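WbmS, polysaccharide deacetylase involved in O-antigen biosynthesis (Bordetella bronchiseptica, PDB 3HFT) probably acts as a zinc-dependent polysaccharide deacetylase in the biosynthesis of the O antigen. Local coordinates at residues C148-P153 against M170-Y175; L59-G64 against R82-F87; I110-L115 against G140-R145; D50-D55 against H211-T216. All coordinates share one frame; numbering follows the deposited sequence.

Contact 1 (C148-P153 against M170-Y175)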
loop_
_atom_site.group_PDB
_atom_site.type_symbol
_atom_site.label_atom_id
_atom_site.label_comp_id
_atom_site.label_asym_id
_atom_site.label_seq_id
_atom_site.Cartn_x
_atom_site.Cartn_y
_atom_site.Cartn_z
ATOM N N CYS A 148 1.157 0.921 9.444
ATOM C CA CYS A 148 -0.291 0.993 9.346
ATOM C C CYS A 148 -0.734 1.765 8.111
ATOM O O CYS A 148 -1.768 2.403 8.125
ATOM C CB CYS A 148 -0.871 1.644 10.604
ATOM S SG CYS A 148 -0.492 0.628 12.071
ATOM N N ASN A 149 0.026 1.634 7.023
ATOM C CA ASN A 149 -0.190 2.432 5.795
ATOM C C ASN A 149 -1.022 1.809 4.660
ATOM O O ASN A 149 -1.346 2.489 3.703
ATOM C CB ASN A 149 1.180 2.819 5.230
ATOM C CG ASN A 149 1.775 4.015 5.963
ATOM O OD1 ASN A 149 1.111 5.016 6.100
ATOM N ND2 ASN A 149 3.021 3.923 6.381
ATOM N N ILE A 150 -1.351 0.525 4.765
ATOM C CA ILE A 150 -2.166 -0.170 3.739
ATOM C C ILE A 150 -3.648 -0.119 4.115
ATOM O O ILE A 150 -4.050 -0.640 5.176
ATOM C CB ILE A 150 -1.792 -1.666 3.604
ATOM C CG1 ILE A 150 -0.339 -1.856 3.115
ATOM C CG2 ILE A 150 -2.746 -2.394 2.582
ATOM C CD1 ILE A 150 -0.126 -1.500 1.718
ATOM N N LEU A 151 -4.453 0.483 3.246
ATOM C CA LEU A 151 -5.874 0.542 3.434
ATOM C C LEU A 151 -6.527 -0.374 2.419
ATOM O O LEU A 151 -6.478 -0.126 1.236
ATOM C CB LEU A 151 -6.388 1.972 3.279
ATOM C CG LEU A 151 -7.812 2.322 3.763
ATOM C CD1 LEU A 151 -8.023 3.856 3.686
ATOM C CD2 LEU A 151 -8.968 1.602 3.043
ATOM N N VAL A 152 -7.122 -1.473 2.892
ATOM C CA VAL A 152 -7.907 -2.336 2.040
ATOM C C VAL A 152 -9.357 -2.204 2.509
ATOM O O VAL A 152 -9.693 -2.598 3.613
ATOM C CB VAL A 152 -7.461 -3.824 2.155
ATOM C CG1 VAL A 152 -8.354 -4.683 1.266
ATOM C CG2 VAL A 152 -5.956 -3.971 1.796
ATOM N N PRO A 153 -10.226 -1.644 1.676
ATOM C CA PRO A 153 -11.598 -1.394 2.116
ATOM C C PRO A 153 -12.351 -2.618 2.601
ATOM O O PRO A 153 -12.239 -3.704 2.028
ATOM C CB PRO A 153 -12.277 -0.821 0.865
ATOM C CG PRO A 153 -11.159 -0.290 0.032
ATOM C CD PRO A 153 -9.969 -1.165 0.308
HETATM N N MSE A 170 9.499 -5.814 10.744
HETATM C CA MSE A 170 8.282 -5.021 10.784
HETATM C C MSE A 170 7.085 -5.901 10.444
HETATM O O MSE A 170 7.225 -6.929 9.770
HETATM C CB MSE A 170 8.367 -3.861 9.797
HETATM C CG MSE A 170 9.486 -2.866 10.090
HETATM SE SE MSE A 170 9.035 -1.123 9.296
HETATM C CE MSE A 170 7.555 -0.642 10.418
ATOM N N VAL A 171 5.920 -5.480 10.922
ATOM C CA VAL A 171 4.662 -6.119 10.641
ATOM C C VAL A 171 3.797 -5.081 9.907
ATOM O O VAL A 171 3.727 -3.897 10.310
ATOM C CB VAL A 171 3.996 -6.567 11.941
ATOM C CG1 VAL A 171 2.527 -6.958 11.695
ATOM C CG2 VAL A 171 4.805 -7.714 12.578
ATOM N N ARG A 172 3.220 -5.464 8.773
ATOM C CA ARG A 172 2.301 -4.585 8.089
ATOM C C ARG A 172 0.894 -4.898 8.579
ATOM O O ARG A 172 0.446 -6.058 8.599
ATOM C CB ARG A 172 2.407 -4.737 6.576
ATOM C CG ARG A 172 3.795 -4.492 6.066
ATOM C CD ARG A 172 3.710 -3.956 4.671
ATOM N NE ARG A 172 3.329 -2.553 4.692
ATOM C CZ ARG A 172 3.303 -1.775 3.627
ATOM N NH1 ARG A 172 3.612 -2.277 2.445
ATOM N NH2 ARG A 172 2.980 -0.499 3.737
ATOM N N VAL A 173 0.194 -3.846 9.003
ATOM C CA VAL A 173 -1.126 -3.952 9.542
ATOM C C VAL A 173 -2.137 -3.219 8.619
ATOM O O VAL A 173 -2.147 -2.008 8.578
ATOM C CB VAL A 173 -1.180 -3.333 10.968
ATOM C CG1 VAL A 173 -2.622 -3.485 11.556
ATOM C CG2 VAL A 173 -0.083 -3.956 11.890
ATOM N N PRO A 174 -2.979 -3.967 7.867
ATOM C CA PRO A 174 -3.881 -3.279 6.952
ATOM C C PRO A 174 -5.129 -2.800 7.691
ATOM O O PRO A 174 -5.555 -3.448 8.643
ATOM C CB PRO A 174 -4.264 -4.377 5.974
ATOM C CG PRO A 174 -4.303 -5.603 6.824
ATOM C CD PRO A 174 -3.125 -5.424 7.770
ATOM N N TYR A 175 -5.725 -1.699 7.233
ATOM C CA TYR A 175 -6.928 -1.183 7.861
ATOM C C TYR A 175 -8.032 -1.029 6.856
ATOM O O TYR A 175 -7.782 -0.955 5.647
ATOM C CB TYR A 175 -6.675 0.097 8.647
ATOM C CG TYR A 175 -6.405 1.390 7.919
ATOM C CD1 TYR A 175 -5.148 1.680 7.394
ATOM C CD2 TYR A 175 -7.360 2.362 7.870
ATOM C CE1 TYR A 175 -4.880 2.894 6.800
ATOM C CE2 TYR A 175 -7.097 3.602 7.303
ATOM C CZ TYR A 175 -5.856 3.863 6.771
ATOM O OH TYR A 175 -5.574 5.109 6.244
#
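The carbonyl oxygen of I150 is gripped twice by the facing chain: Y175 N donates a hydrogen bond of 2.9 Å to I150 O, and the CA-H of P174 makes a longer, weaker CA-H...O contact with the same oxygen, P174 CA lying 3.2 Å from I150 O. Y175 then returns a bond, its O accepting from V152 N at 2.9 Å with a more bent N-H...O angle of 135°. One residue thus straddles L151. The Y175 ring, with CG set between the backbone N and the carbonyl carbon (chi1 72°), lies against the L151 side chain, whose CG lies over one ring face, 4.0 Å from the centroid and 17° off the normal. L151 CD1 reaches on to Y175 CE2 at 3.7 Å. C148 O approaches the ring obliquely and is also bonded to R125, which makes a cation-pi contact with Y175; the hydroxyl of Y175 is held by E178. Farther along, I150 crosses the arm of R172 at about a right angle and sets CG1 over the centre of its guanidinium face, 3.6 Å from NH2. The charge itself is met by D147, with Q131 as a second partner, so I150 supplies an apolar lid to a buried salt bridge. I150, L151 and V152 also pack on the second subunit, I150 against its own copy. The pattern, one residue bonded to both neighbours of its opposite number, is that of a single parallel beta bridge, continuing the pairing of the parallel strands 146-147 and 171-172 into the loops beyond them.

Contact 2 (L59-G64 against R82-F87)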
loop_
_atom_site.group_PDB
_atom_site.type_symbol
_atom_site.label_atom_id
_atom_site.label_comp_id
_atom_site.label_asym_id
_atom_site.label_seq_id
_atom_site.Cartn_x
_atom_site.Cartn_y
_atom_site.Cartn_z
ATOM N N LEU A 59 -14.045 11.094 24.787
ATOM C CA LEU A 59 -14.996 10.130 24.279
ATOM C C LEU A 59 -14.477 8.692 24.415
ATOM O O LEU A 59 -15.186 7.798 24.912
ATOM C CB LEU A 59 -15.297 10.495 22.822
ATOM C CG LEU A 59 -16.687 10.265 22.272
ATOM C CD1 LEU A 59 -17.719 10.921 23.162
ATOM C CD2 LEU A 59 -16.792 10.805 20.836
ATOM N N ILE A 60 -13.220 8.464 24.031
ATOM C CA ILE A 60 -12.608 7.127 24.167
ATOM C C ILE A 60 -12.338 6.748 25.640
ATOM O O ILE A 60 -12.635 5.622 26.059
ATOM C CB ILE A 60 -11.336 7.020 23.313
ATOM C CG1 ILE A 60 -11.651 7.381 21.859
ATOM C CG2 ILE A 60 -10.748 5.604 23.367
ATOM C CD1 ILE A 60 -12.892 6.628 21.260
ATOM N N GLU A 61 -11.810 7.692 26.435
ATOM C CA GLU A 61 -11.635 7.471 27.864
ATOM C C GLU A 61 -12.959 7.123 28.548
ATOM O O GLU A 61 -12.997 6.245 29.389
ATOM C CB GLU A 61 -10.938 8.666 28.534
ATOM C CG GLU A 61 -9.476 8.734 28.067
ATOM C CD GLU A 61 -8.566 9.650 28.885
ATOM O OE1 GLU A 61 -9.062 10.623 29.500
ATOM O OE2 GLU A 61 -7.327 9.393 28.847
ATOM N N GLY A 62 -14.048 7.772 28.153
ATOM C CA GLY A 62 -15.361 7.465 28.716
ATOM C C GLY A 62 -15.830 6.042 28.458
ATOM O O GLY A 62 -16.577 5.478 29.261
ATOM N N ALA A 63 -15.397 5.464 27.341
ATOM C CA ALA A 63 -15.724 4.090 26.978
ATOM C C ALA A 63 -14.820 3.113 27.699
ATOM O O ALA A 63 -15.155 1.947 27.859
ATOM C CB ALA A 63 -15.597 3.914 25.449
ATOM N N GLY A 64 -13.649 3.579 28.108
ATOM C CA GLY A 64 -12.695 2.746 28.810
ATOM C C GLY A 64 -12.014 1.687 27.968
ATOM O O GLY A 64 -11.640 0.646 28.492
ATOM N N ARG A 82 0.133 9.245 26.586
ATOM C CA ARG A 82 1.195 8.431 27.190
ATOM C C ARG A 82 0.766 7.838 28.540
ATOM O O ARG A 82 0.944 6.650 28.775
ATOM C CB ARG A 82 2.469 9.254 27.405
ATOM C CG ARG A 82 3.222 9.601 26.137
ATOM C CD ARG A 82 4.583 10.249 26.452
ATOM N NE ARG A 82 5.052 11.097 25.345
ATOM C CZ ARG A 82 4.823 12.412 25.220
ATOM N NH1 ARG A 82 4.132 13.082 26.133
ATOM N NH2 ARG A 82 5.294 13.071 24.163
ATOM N N ARG A 83 0.230 8.674 29.429
ATOM C CA ARG A 83 -0.188 8.231 30.770
ATOM C C ARG A 83 -1.189 7.101 30.787
ATOM O O ARG A 83 -1.140 6.219 31.649
ATOM C CB ARG A 83 -0.863 9.372 31.543
ATOM C CG ARG A 83 0.050 10.280 32.253
ATOM C CD ARG A 83 -0.729 11.104 33.256
ATOM N NE ARG A 83 -1.815 11.848 32.623
ATOM C CZ ARG A 83 -1.705 13.084 32.139
ATOM N NH1 ARG A 83 -0.555 13.740 32.202
ATOM N NH2 ARG A 83 -2.757 13.678 31.580
ATOM N N ASN A 84 -2.155 7.165 29.889
ATOM C CA ASN A 84 -3.205 6.189 29.883
ATOM C C ASN A 84 -2.625 4.851 29.418
ATOM O O ASN A 84 -2.177 4.719 28.268
ATOM C CB ASN A 84 -4.351 6.660 28.978
ATOM C CG ASN A 84 -5.567 5.791 29.092
ATOM O OD1 ASN A 84 -5.458 4.583 29.353
ATOM N ND2 ASN A 84 -6.744 6.388 28.904
ATOM N N PRO A 85 -2.672 3.836 30.291
ATOM C CA PRO A 85 -2.083 2.552 29.923
ATOM C C PRO A 85 -2.845 1.823 28.813
ATOM O O PRO A 85 -2.321 0.871 28.230
ATOM C CB PRO A 85 -2.124 1.758 31.229
ATOM C CG PRO A 85 -3.239 2.361 32.004
ATOM C CD PRO A 85 -3.286 3.803 31.633
ATOM N N LEU A 86 -4.062 2.260 28.518
ATOM C CA LEU A 86 -4.840 1.656 27.445
ATOM C C LEU A 86 -4.540 2.301 26.094
ATOM O O LEU A 86 -5.001 1.817 25.051
ATOM C CB LEU A 86 -6.337 1.787 27.746
ATOM C CG LEU A 86 -6.896 1.138 29.010
ATOM C CD1 LEU A 86 -8.404 1.264 29.017
ATOM C CD2 LEU A 86 -6.470 -0.304 29.117
ATOM N N PHE A 87 -3.779 3.390 26.100
ATOM C CA PHE A 87 -3.503 4.130 24.880
ATOM C C PHE A 87 -2.069 3.974 24.419
ATOM O O PHE A 87 -1.152 4.076 25.201
ATOM C CB PHE A 87 -3.775 5.623 25.075
ATOM C CG PHE A 87 -5.242 5.979 25.244
ATOM C CD1 PHE A 87 -6.255 5.064 25.006
ATOM C CD2 PHE A 87 -5.597 7.277 25.548
ATOM C CE1 PHE A 87 -7.580 5.428 25.139
ATOM C CE2 PHE A 87 -6.925 7.641 25.672
ATOM C CZ PHE A 87 -7.911 6.718 25.461
#
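F87 and E61 carry this meeting of two beta-alpha-beta crossovers in the parallel sheet: F87 opens strand 87-91 just after helix 77-83, while E61 sits near the end of helix 50-63. The ring of F87 reaches back to the helix and meets two of its side chains at its CZ end. I60 CG2 approaches the ring obliquely, 3.6 Å from F87 CE1, and E61 CG lies 3.6 Å from F87 CZ. The extended chain of E61 runs on past the ring, its carboxylate tilted only 23° from the ring plane, toward N84. There N84 ND2 donates to E61 OE2 at 3.1 Å, meeting the anti side of that oxygen; ND2 also stands above the rim of one face of F87. N84 is itself held in place, since its OD1 accepts from L86 N in an Asx turn and its carbonyl closes a type I turn to F87 N. With CG anti to the backbone N (chi1 -171°), its amide faces the helix. Buried I60 and F87 thus meet through carbon, while the E61-N84 bond lies toward the more exposed part. L86 completes the contact at the helix end, where its methyl CD1 lies 3.3 Å from G64 O.

Contact 3 (I110-L115 against G140-R145)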
loop_
_atom_site.group_PDB
_atom_site.type_symbol
_atom_site.label_atom_id
_atom_site.label_comp_id
_atom_site.label_asym_id
_atom_site.label_seq_id
_atom_site.Cartn_x
_atom_site.Cartn_y
_atom_site.Cartn_z
ATOM N N ILE A 110 12.497 14.511 8.007
ATOM C CA ILE A 110 11.099 14.623 8.453
ATOM C C ILE A 110 10.728 13.526 9.471
ATOM O O ILE A 110 10.059 13.790 10.478
ATOM C CB ILE A 110 10.110 14.612 7.239
ATOM C CG1 ILE A 110 10.262 15.883 6.381
ATOM C CG2 ILE A 110 8.653 14.471 7.717
ATOM C CD1 ILE A 110 9.565 15.814 5.022
ATOM N N LEU A 111 11.157 12.303 9.185
ATOM C CA LEU A 111 10.891 11.161 10.043
ATOM C C LEU A 111 11.553 11.342 11.389
ATOM O O LEU A 111 10.935 11.107 12.416
ATOM C CB LEU A 111 11.407 9.871 9.395
ATOM C CG LEU A 111 11.301 8.544 10.175
ATOM C CD1 LEU A 111 9.817 8.243 10.634
ATOM C CD2 LEU A 111 11.905 7.352 9.347
ATOM N N ASP A 112 12.820 11.734 11.383
ATOM C CA ASP A 112 13.547 11.923 12.629
ATOM C C ASP A 112 12.920 13.031 13.473
ATOM O O ASP A 112 12.795 12.891 14.680
ATOM C CB ASP A 112 15.019 12.193 12.355
ATOM C CG ASP A 112 15.784 10.928 11.916
ATOM O OD1 ASP A 112 15.294 9.779 12.128
ATOM O OD2 ASP A 112 16.892 11.105 11.360
ATOM N N ARG A 113 12.490 14.117 12.843
ATOM C CA ARG A 113 11.815 15.166 13.589
ATOM C C ARG A 113 10.516 14.682 14.192
ATOM O O ARG A 113 10.211 15.000 15.325
ATOM C CB ARG A 113 11.513 16.381 12.724
ATOM C CG ARG A 113 12.581 17.417 12.711
ATOM C CD ARG A 113 11.990 18.752 12.301
ATOM N NE ARG A 113 11.376 18.707 10.980
ATOM C CZ ARG A 113 12.051 18.763 9.834
ATOM N NH1 ARG A 113 13.359 18.837 9.836
ATOM N NH2 ARG A 113 11.408 18.717 8.675
ATOM N N THR A 114 9.736 13.926 13.428
ATOM C CA THR A 114 8.451 13.413 13.920
ATOM C C THR A 114 8.639 12.443 15.092
ATOM O O THR A 114 7.852 12.431 16.051
ATOM C CB THR A 114 7.699 12.682 12.802
ATOM O OG1 THR A 114 7.696 13.501 11.624
ATOM C CG2 THR A 114 6.270 12.360 13.227
ATOM N N LEU A 115 9.685 11.625 15.014
ATOM C CA LEU A 115 9.961 10.646 16.062
ATOM C C LEU A 115 10.277 11.310 17.399
ATOM O O LEU A 115 10.106 10.684 18.441
ATOM C CB LEU A 115 11.103 9.712 15.642
ATOM C CG LEU A 115 10.679 8.678 14.596
ATOM C CD1 LEU A 115 11.896 8.015 13.960
ATOM C CD2 LEU A 115 9.775 7.664 15.255
ATOM N N GLY A 140 12.014 0.906 9.823
ATOM C CA GLY A 140 12.623 -0.244 10.493
ATOM C C GLY A 140 13.961 0.031 11.151
ATOM O O GLY A 140 14.199 -0.409 12.258
ATOM N N GLU A 141 14.820 0.773 10.472
ATOM C CA GLU A 141 16.089 1.200 11.048
ATOM C C GLU A 141 15.847 2.010 12.320
ATOM O O GLU A 141 16.625 1.924 13.235
ATOM C CB GLU A 141 16.854 2.107 10.092
ATOM C CG GLU A 141 17.351 1.487 8.807
ATOM C CD GLU A 141 17.836 2.548 7.793
ATOM O OE1 GLU A 141 17.936 3.759 8.157
ATOM O OE2 GLU A 141 18.112 2.154 6.628
ATOM N N ARG A 142 14.787 2.809 12.366
ATOM C CA ARG A 142 14.474 3.615 13.559
ATOM C C ARG A 142 13.657 2.856 14.606
ATOM O O ARG A 142 13.088 3.445 15.527
ATOM C CB ARG A 142 13.760 4.916 13.179
ATOM C CG ARG A 142 14.672 6.050 12.754
ATOM C CD ARG A 142 15.022 5.945 11.326
ATOM N NE ARG A 142 15.848 7.034 10.809
ATOM C CZ ARG A 142 16.390 7.000 9.592
ATOM N NH1 ARG A 142 16.195 5.938 8.800
ATOM N NH2 ARG A 142 17.125 8.018 9.159
ATOM N N ARG A 143 13.585 1.551 14.447
ATOM C CA ARG A 143 12.957 0.669 15.414
ATOM C C ARG A 143 11.446 0.755 15.503
ATOM O O ARG A 143 10.874 0.368 16.511
ATOM C CB ARG A 143 13.610 0.835 16.800
ATOM C CG ARG A 143 15.118 0.560 16.800
ATOM C CD ARG A 143 15.698 0.625 18.221
ATOM N NE ARG A 143 15.216 1.807 18.943
ATOM N N LEU A 144 10.795 1.249 14.447
ATOM C CA LEU A 144 9.358 1.131 14.316
ATOM C C LEU A 144 9.077 -0.328 13.942
ATOM O O LEU A 144 9.856 -0.932 13.205
ATOM C CB LEU A 144 8.822 2.106 13.247
ATOM C CG LEU A 144 8.942 3.602 13.600
ATOM C CD1 LEU A 144 8.588 4.515 12.428
ATOM C CD2 LEU A 144 8.065 3.938 14.802
ATOM N N ARG A 145 8.007 -0.910 14.477
ATOM C CA ARG A 145 7.681 -2.300 14.210
ATOM C C ARG A 145 6.382 -2.481 13.489
ATOM O O ARG A 145 6.178 -3.505 12.853
ATOM C CB ARG A 145 7.597 -3.129 15.493
#
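D112, midway along the last turns of helix 107-115, faces R142 across 8.4 Å between CA atoms, just where helix 133-141 ends in a Schellman motif with R143, at positive phi, as its C-prime residue. R142 leads the side-chain contact. Its chain bends about the CB-CG bond (chi2 84°), and the R142 and D112 side chains cross at about a right angle. R142 NE donates to D112 OD1 at 3.1 Å, a salt bridge with an N-H...O angle of 148°. The carboxylate oxygen is met on its syn side, but is tilted from the guanidinium plane, and the two planes are 44° apart, so this is a single-point bridge and not the flat two-bond pairing. At the other end of the group, R142 NH1 meets E141 OE1 at 2.9 Å. The aliphatic part of the arginine rests on leucines: L115 CD1 lies 3.6 Å from R142 CG, and L111 CD2 lies 4.0 Å from R142 CD. Deeper in, L144 meets both through methyls, L115 CD2 at 4.1 Å from L144 CD2 being the nearer pair. L111 also packs on M138 and F139 of helix 133-141, and L115 on V91 of strand 87-91. One arginine shared by two acids over a leucine layer implies a partly solvent-facing network in which R142 probably favours the charged form of both carboxylates and offsets their mutual repulsion.

Contact 4 (D50-D55 against H211-T216). With EDO (1,2-ethanediol), chain D.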
loop_
_atom_site.group_PDB
_atom_site.type_symbol
_atom_site.label_atom_id
_atom_site.label_comp_id
_atom_site.label_asym_id
_atom_site.label_seq_id
_atom_site.Cartn_x
_atom_site.Cartn_y
_atom_site.Cartn_z
ATOM N N ASP A 50 -6.171 21.631 20.219
ATOM C CA ASP A 50 -6.270 20.933 21.487
ATOM C C ASP A 50 -7.698 20.650 21.948
ATOM O O ASP A 50 -7.956 19.575 22.479
ATOM C CB ASP A 50 -5.527 21.715 22.576
ATOM C CG ASP A 50 -4.015 21.552 22.502
ATOM O OD1 ASP A 50 -3.479 20.770 21.693
ATOM O OD2 ASP A 50 -3.333 22.222 23.286
ATOM N N PHE A 51 -8.635 21.595 21.779
ATOM C CA PHE A 51 -10.002 21.360 22.275
ATOM C C PHE A 51 -10.664 20.233 21.481
ATOM O O PHE A 51 -11.436 19.434 22.021
ATOM C CB PHE A 51 -10.862 22.646 22.276
ATOM C CG PHE A 51 -11.301 23.111 20.914
ATOM C CD1 PHE A 51 -10.490 23.941 20.153
ATOM C CD2 PHE A 51 -12.571 22.804 20.436
ATOM C CE1 PHE A 51 -10.894 24.388 18.906
ATOM C CE2 PHE A 51 -12.997 23.264 19.200
ATOM C CZ PHE A 51 -12.158 24.048 18.425
ATOM N N VAL A 52 -10.325 20.147 20.200
ATOM C CA VAL A 52 -10.821 19.079 19.334
ATOM C C VAL A 52 -10.210 17.732 19.741
ATOM O O VAL A 52 -10.925 16.750 19.873
ATOM C CB VAL A 52 -10.540 19.397 17.853
ATOM C CG1 VAL A 52 -10.844 18.180 16.932
ATOM C CG2 VAL A 52 -11.328 20.640 17.420
ATOM N N LEU A 53 -8.893 17.686 19.946
ATOM C CA LEU A 53 -8.243 16.431 20.343
ATOM C C LEU A 53 -8.754 16.013 21.716
ATOM O O LEU A 53 -9.071 14.842 21.932
ATOM C CB LEU A 53 -6.707 16.577 20.331
ATOM C CG LEU A 53 -5.898 15.375 20.830
ATOM C CD1 LEU A 53 -6.260 14.096 20.078
ATOM C CD2 LEU A 53 -4.413 15.678 20.692
ATOM N N GLN A 54 -8.898 16.976 22.630
ATOM C CA GLN A 54 -9.403 16.650 23.966
ATOM C C GLN A 54 -10.778 16.002 23.936
ATOM O O GLN A 54 -11.063 15.098 24.710
ATOM C CB GLN A 54 -9.463 17.868 24.876
ATOM C CG GLN A 54 -9.811 17.466 26.336
ATOM C CD GLN A 54 -8.713 16.641 26.981
ATOM O OE1 GLN A 54 -7.582 17.096 27.051
ATOM N NE2 GLN A 54 -9.029 15.428 27.436
ATOM N N ASP A 55 -11.641 16.458 23.042
ATOM C CA ASP A 55 -12.984 15.903 22.938
ATOM C C ASP A 55 -12.937 14.456 22.506
ATOM O O ASP A 55 -13.682 13.614 23.027
ATOM C CB ASP A 55 -13.807 16.719 21.933
ATOM C CG ASP A 55 -15.112 16.013 21.525
ATOM O OD1 ASP A 55 -16.079 16.068 22.294
ATOM O OD2 ASP A 55 -15.161 15.400 20.448
ATOM N N HIS A 211 -13.192 15.135 12.557
ATOM C CA HIS A 211 -14.472 14.568 12.088
ATOM C C HIS A 211 -15.307 14.041 13.224
ATOM O O HIS A 211 -16.536 14.091 13.180
ATOM C CB HIS A 211 -14.258 13.512 11.007
ATOM C CG HIS A 211 -13.612 14.053 9.779
ATOM N ND1 HIS A 211 -14.048 15.203 9.170
ATOM C CD2 HIS A 211 -12.537 13.634 9.074
ATOM C CE1 HIS A 211 -13.286 15.458 8.122
ATOM N NE2 HIS A 211 -12.365 14.513 8.037
ATOM N N VAL A 212 -14.659 13.532 14.265
ATOM C CA VAL A 212 -15.411 13.102 15.463
ATOM C C VAL A 212 -16.043 14.349 16.098
ATOM O O VAL A 212 -17.193 14.343 16.487
ATOM C CB VAL A 212 -14.498 12.322 16.459
ATOM C CG1 VAL A 212 -15.231 11.972 17.771
ATOM C CG2 VAL A 212 -13.950 11.028 15.764
ATOM N N TYR A 213 -15.289 15.430 16.206
ATOM C CA TYR A 213 -15.823 16.661 16.780
ATOM C C TYR A 213 -17.029 17.216 16.018
ATOM O O TYR A 213 -18.008 17.627 16.626
ATOM C CB TYR A 213 -14.734 17.735 16.862
ATOM C CG TYR A 213 -15.124 18.865 17.777
ATOM C CD1 TYR A 213 -14.871 18.800 19.155
ATOM C CD2 TYR A 213 -15.790 19.978 17.293
ATOM C CE1 TYR A 213 -15.235 19.819 19.999
ATOM C CE2 TYR A 213 -16.189 20.982 18.152
ATOM C CZ TYR A 213 -15.896 20.892 19.498
ATOM O OH TYR A 213 -16.254 21.904 20.338
HETATM N N MSE A 214 -16.950 17.252 14.696
HETATM C CA MSE A 214 -18.037 17.821 13.872
HETATM C C MSE A 214 -19.068 16.784 13.451
HETATM O O MSE A 214 -20.045 17.138 12.800
HETATM C CB MSE A 214 -17.484 18.456 12.586
HETATM C CG MSE A 214 -16.384 19.516 12.834
HETATM SE SE MSE A 214 -15.923 20.392 11.150
HETATM C CE MSE A 214 -17.120 21.188 11.131
ATOM N N ASN A 215 -18.839 15.519 13.793
ATOM C CA ASN A 215 -19.745 14.428 13.399
ATOM C C ASN A 215 -19.931 14.430 11.900
ATOM O O ASN A 215 -21.032 14.248 11.374
ATOM C CB ASN A 215 -21.083 14.500 14.123
ATOM C CG ASN A 215 -21.974 13.277 13.860
ATOM O OD1 ASN A 215 -21.487 12.150 13.706
ATOM N ND2 ASN A 215 -23.282 13.503 13.819
ATOM N N THR A 216 -18.810 14.560 11.210
ATOM C CA THR A 216 -18.809 14.690 9.758
ATOM C C THR A 216 -19.502 13.532 9.033
ATOM O O THR A 216 -19.166 12.362 9.226
ATOM C CB THR A 216 -17.376 14.758 9.208
ATOM O OG1 THR A 216 -16.688 15.825 9.852
ATOM C CG2 THR A 216 -17.364 14.939 7.683
HETATM C C1 EDO D . -9.239 15.314 6.479
HETATM O O1 EDO D . -10.382 14.527 6.135
HETATM C C2 EDO D . -8.867 15.071 7.946
HETATM O O2 EDO D . -7.479 15.370 8.182
#
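This is a buried aromatic contact between two helices flanking the parallel sheet: the first turns of helix 50-63 meet the end of helix 209-214, with V52 and Y213 the closest pair of CA atoms, 6.1 Å apart. F51 and Y213 form a T-shaped pair. The edge of F51 points at the face of Y213, with the planes at 89° and the centroids 5.4 Å apart; F51 CE2 stands 3.8 Å from Y213 CZ. Y213 CG is anti to the backbone N (chi1 -164°), which carries the ring out from its helix onto helix 50-63. V52 CG1 packs beside its root, 3.9 Å from Y213 CB, while V52 CG2 lies over the rim of one ring face. D55 comes at the ring edge instead, its CB 3.6 Å from Y213 CD1; its carboxylate is taken by R246, which also binds V212 O. R239 adds a cation-pi contact to Y213. Beyond the ring, the helix closes in a Schellman motif with N215 as C-prime residue, and T216 OG1 meets H211 ND1 at 2.8 Å, fixing the imidazole's rotation. H211 NE2 donates almost straight, at 174°, to O1 of an ethanediol, probably from the crystallisation liquor, that also bonds D180 and D46. Through H211, helix 209-214 thus reaches toward the pocket where D46, H92 and H127 bind zinc, as in the NodB-like polysaccharide deacetylase family, while the helix pairing itself lies farther out.

Contacts 1 and 4 are buried; contacts 2 and 3 are partly open and add charged or amide pairings to their apolar cores. Contacts 2 and 4 use the two ends of helix 50-63 and touch where L59 CD2 packs 3.6 Å from V212 CG1. Contacts 1 and 3 are joined through the backbone, V171 N lying 2.8 Å from R145 O, a probable hydrogen bond, with M170 packed alongside. Contact 1, about 11 Å from the chain centre, depends on main-chain bonds and is the one that reaches the second subunit. The others join a helix to another helix or to the turn that follows one, chiefly by side chains: ring on ring in contact 4, ring and amide in contact 2, salt bridge over leucines in contact 3.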